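Side-chain contact in esterase LipW (PDB 3QH4), which is an esterase of the alpha/beta hydrolase fold that probably hydrolyses ester substrates with strict selectivity: residues 87-92 / 140-145. Sequence-based numbering, arbitrary orientation.
Sequences VVVYCH and IEVLTW
Val89 of strand 85-91 and Leu143 of helix 134-148 bring the two backbones to within 6.4 Å, CA to CA, a distance short enough for a valine methyl to reach the helix backbone itself. The CB of Val89 points at the helix, and its two methyls divide the work. CG1, anti to the backbone N (chi1 170°), is directed at Val142, where it lies 4.5 Å from that residue's CG1. CG2 is the branch beside the backbone N and goes to Leu143, 4.2 Å from its CA and 4.4 Å from its CB. One beta-branched side chain thus spans two consecutive helical residues, lying loosely against a methyl of the first and the base of the second. All three residues are buried, and the contact is wholly apolar.

Leu143 also packs on Val162 of the adjacent strand 160-165 and on Leu175 of helix 167-181, which Val89 touches as well. Val142 also touches Val65 of strand 59-66.

The example illustrates how a helix is seated on a central, largely parallel sheet: helix 134-148 lies on the crossover between strands 118-122 and 160-165, the parallel neighbours on either side of 85-91, and so packs over the strand between them, as in the alpha/beta hydrolase fold, with a strand valine contributing to the interface between the two layers.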
ATOM      1  N   VAL A  87      -9.929  13.482  -0.108  1.00  8.61           N
ATOM      2  CA  VAL A  87      -8.511  13.237   0.192  1.00  8.05           C
ATOM      3  C   VAL A  87      -8.286  11.786   0.581  1.00  8.08           C
ATOM      4  O   VAL A  87      -9.124  11.187   1.274  1.00  7.72           O
ATOM      5  CB  VAL A  87      -8.004  14.209   1.316  1.00  9.01           C
ATOM      6  CG1 VAL A  87      -8.830  14.084   2.604  1.00  9.31           C
ATOM      7  CG2 VAL A  87      -6.496  13.987   1.617  1.00  8.12           C
ATOM      8  N   VAL A  88      -7.170  11.235   0.116  1.00  7.25           N
ATOM      9  CA  VAL A  88      -6.788   9.855   0.426  1.00  6.83           C
ATOM     10  C   VAL A  88      -5.519   9.892   1.264  1.00  6.37           C
ATOM     11  O   VAL A  88      -4.557  10.553   0.871  1.00  6.64           O
ATOM     12  CB  VAL A  88      -6.460   9.059  -0.895  1.00  6.91           C
ATOM     13  CG1 VAL A  88      -6.007   7.612  -0.567  1.00  7.14           C
ATOM     14  CG2 VAL A  88      -7.655   9.049  -1.839  1.00  8.71           C
ATOM     15  N   VAL A  89      -5.476   9.171   2.395  1.00  5.22           N
ATOM     16  CA  VAL A  89      -4.211   9.024   3.121  1.00  4.73           C
ATOM     17  C   VAL A  89      -3.613   7.710   2.655  1.00  5.03           C
ATOM     18  O   VAL A  89      -4.261   6.682   2.794  1.00  4.89           O
ATOM     19  CB  VAL A  89      -4.432   8.999   4.648  1.00  4.68           C
ATOM     20  CG1 VAL A  89      -3.146   8.600   5.376  1.00  5.37           C
ATOM     21  CG2 VAL A  89      -4.962  10.389   5.106  1.00  6.39           C
ATOM     22  N   TYR A  90      -2.406   7.763   2.082  1.00  5.14           N
ATOM     23  CA  TYR A  90      -1.785   6.620   1.392  1.00  4.86           C
ATOM     24  C   TYR A  90      -0.493   6.174   2.073  1.00  4.97           C
ATOM     25  O   TYR A  90       0.309   7.039   2.494  1.00  5.28           O
ATOM     26  CB  TYR A  90      -1.462   7.001  -0.072  1.00  5.12           C
ATOM     27  CG  TYR A  90      -0.824   5.877  -0.841  1.00  4.69           C
ATOM     28  CD1 TYR A  90      -1.633   4.966  -1.575  1.00  5.44           C
ATOM     29  CD2 TYR A  90       0.572   5.721  -0.863  1.00  3.15           C
ATOM     30  CE1 TYR A  90      -1.031   3.927  -2.285  1.00  6.45           C
ATOM     31  CE2 TYR A  90       1.184   4.678  -1.572  1.00  3.10           C
ATOM     32  CZ  TYR A  90       0.374   3.791  -2.264  1.00  5.75           C
ATOM     33  OH  TYR A  90       0.937   2.745  -2.947  1.00  6.33           O
ATOM     34  N   CYS A  91      -0.296   4.854   2.176  1.00  4.34           N
ATOM     35  CA  CYS A  91       0.944   4.254   2.730  1.00  4.21           C
ATOM     36  C   CYS A  91       1.583   3.341   1.697  1.00  4.88           C
ATOM     37  O   CYS A  91       0.919   2.446   1.170  1.00  5.18           O
ATOM     38  CB  CYS A  91       0.651   3.447   4.010  1.00  3.95           C
ATOM     39  SG  CYS A  91       0.169   4.505   5.347  1.00  6.30           S
ATOM     40  N   HIS A  92       2.866   3.595   1.401  1.00  4.38           N
ATOM     41  CA  HIS A  92       3.612   2.890   0.333  1.00  5.18           C
ATOM     42  C   HIS A  92       4.004   1.426   0.648  1.00  4.69           C
ATOM     43  O   HIS A  92       3.950   0.980   1.784  1.00  4.72           O
ATOM     44  CB  HIS A  92       4.877   3.687  -0.013  1.00  4.98           C
ATOM     45  CG  HIS A  92       5.892   3.728   1.093  1.00  4.67           C
ATOM     46  ND1 HIS A  92       6.766   2.689   1.327  1.00  5.48           N
ATOM     47  CD2 HIS A  92       6.182   4.678   2.017  1.00  6.22           C
ATOM     48  CE1 HIS A  92       7.538   2.985   2.361  1.00  5.83           C
ATOM     49  NE2 HIS A  92       7.210   4.196   2.787  1.00  6.24           N
ATOM     50  N   ILE A 140      -1.410   7.056  11.668  1.00  6.39           N
ATOM     51  CA  ILE A 140      -2.494   7.641  12.477  1.00  7.18           C
ATOM     52  C   ILE A 140      -2.251   9.116  12.689  1.00  7.77           C
ATOM     53  O   ILE A 140      -3.171   9.931  12.578  1.00  8.36           O
ATOM     54  CB  ILE A 140      -2.651   6.887  13.835  1.00  6.70           C
ATOM     55  CG1 ILE A 140      -3.282   5.506  13.559  1.00  7.59           C
ATOM     56  CG2 ILE A 140      -3.472   7.736  14.844  1.00  7.67           C
ATOM     57  CD1 ILE A 140      -3.243   4.490  14.729  1.00  9.39           C
ATOM     58  N   GLU A 141      -0.995   9.453  12.962  1.00  8.36           N
ATOM     59  CA  GLU A 141      -0.600  10.835  13.165  1.00 10.37           C
ATOM     60  C   GLU A 141      -0.927  11.659  11.919  1.00  9.95           C
ATOM     61  O   GLU A 141      -1.495  12.768  12.032  1.00  8.96           O
ATOM     62  CB  GLU A 141       0.900  10.892  13.482  1.00 11.28           C
ATOM     63  CG  GLU A 141       1.419  12.271  13.842  1.00 18.93           C
ATOM     64  CD  GLU A 141       1.287  12.620  15.330  1.00 27.25           C
ATOM     65  OE1 GLU A 141       0.552  11.931  16.085  1.00 32.47           O
ATOM     66  OE2 GLU A 141       1.933  13.608  15.739  1.00 31.81           O
ATOM     67  N   VAL A 142      -0.611  11.107  10.738  1.00  7.99           N
ATOM     68  CA  VAL A 142      -0.881  11.822   9.497  1.00  7.55           C
ATOM     69  C   VAL A 142      -2.373  11.953   9.261  1.00  7.74           C
ATOM     70  O   VAL A 142      -2.850  13.040   8.942  1.00  9.29           O
ATOM     71  CB  VAL A 142      -0.163  11.204   8.271  1.00  7.31           C
ATOM     72  CG1 VAL A 142      -0.602  11.907   6.950  1.00  6.01           C
ATOM     73  CG2 VAL A 142       1.346  11.336   8.470  1.00  5.71           C
ATOM     74  N   LEU A 143      -3.114  10.870   9.443  1.00  7.54           N
ATOM     75  CA  LEU A 143      -4.564  10.943   9.232  1.00  8.09           C
ATOM     76  C   LEU A 143      -5.224  11.996  10.156  1.00  9.13           C
ATOM     77  O   LEU A 143      -6.069  12.770   9.704  1.00  9.57           O
ATOM     78  CB  LEU A 143      -5.224   9.576   9.422  1.00  8.67           C
ATOM     79  CG  LEU A 143      -6.738   9.587   9.100  1.00  9.62           C
ATOM     80  CD1 LEU A 143      -7.058   8.266   8.408  1.00 13.07           C
ATOM     81  CD2 LEU A 143      -7.547   9.776  10.362  1.00 15.06           C
ATOM     82  N   THR A 144      -4.841  12.016  11.433  1.00  8.80           N
ATOM     83  CA  THR A 144      -5.382  13.015  12.390  1.00 10.32           C
ATOM     84  C   THR A 144      -5.077  14.447  11.935  1.00 10.72           C
ATOM     85  O   THR A 144      -5.929  15.343  12.030  1.00 11.53           O
ATOM     86  CB  THR A 144      -4.823  12.743  13.822  1.00 10.42           C
ATOM     87  OG1 THR A 144      -5.245  11.440  14.227  1.00 12.79           O
ATOM     88  CG2 THR A 144      -5.349  13.790  14.845  1.00 14.83           C
ATOM     89  N   TRP A 145      -3.862  14.642  11.429  1.00 10.24           N
ATOM     90  CA  TRP A 145      -3.395  15.941  10.962  1.00 11.48           C
ATOM     91  C   TRP A 145      -4.152  16.390   9.707  1.00 11.47           C
ATOM     92  O   TRP A 145      -4.524  17.569   9.580  1.00 12.43           O
ATOM     93  CB  TRP A 145      -1.898  15.836  10.707  1.00 10.98           C
ATOM     94  CG  TRP A 145      -1.222  17.020  10.114  1.00 13.43           C
ATOM     95  CD1 TRP A 145      -0.661  18.074  10.796  1.00 13.88           C
ATOM     96  CD2 TRP A 145      -0.938  17.246   8.724  1.00 14.89           C
ATOM     97  NE1 TRP A 145      -0.071  18.947   9.914  1.00 14.24           N
ATOM     98  CE2 TRP A 145      -0.209  18.461   8.641  1.00 15.99           C
ATOM     99  CE3 TRP A 145      -1.206  16.532   7.542  1.00 13.38           C
ATOM    100  CZ2 TRP A 145       0.226  18.989   7.427  1.00 15.53           C
ATOM    101  CZ3 TRP A 145      -0.774  17.050   6.350  1.00 14.50           C
ATOM    102  CH2 TRP A 145      -0.056  18.264   6.291  1.00 14.02           C
TER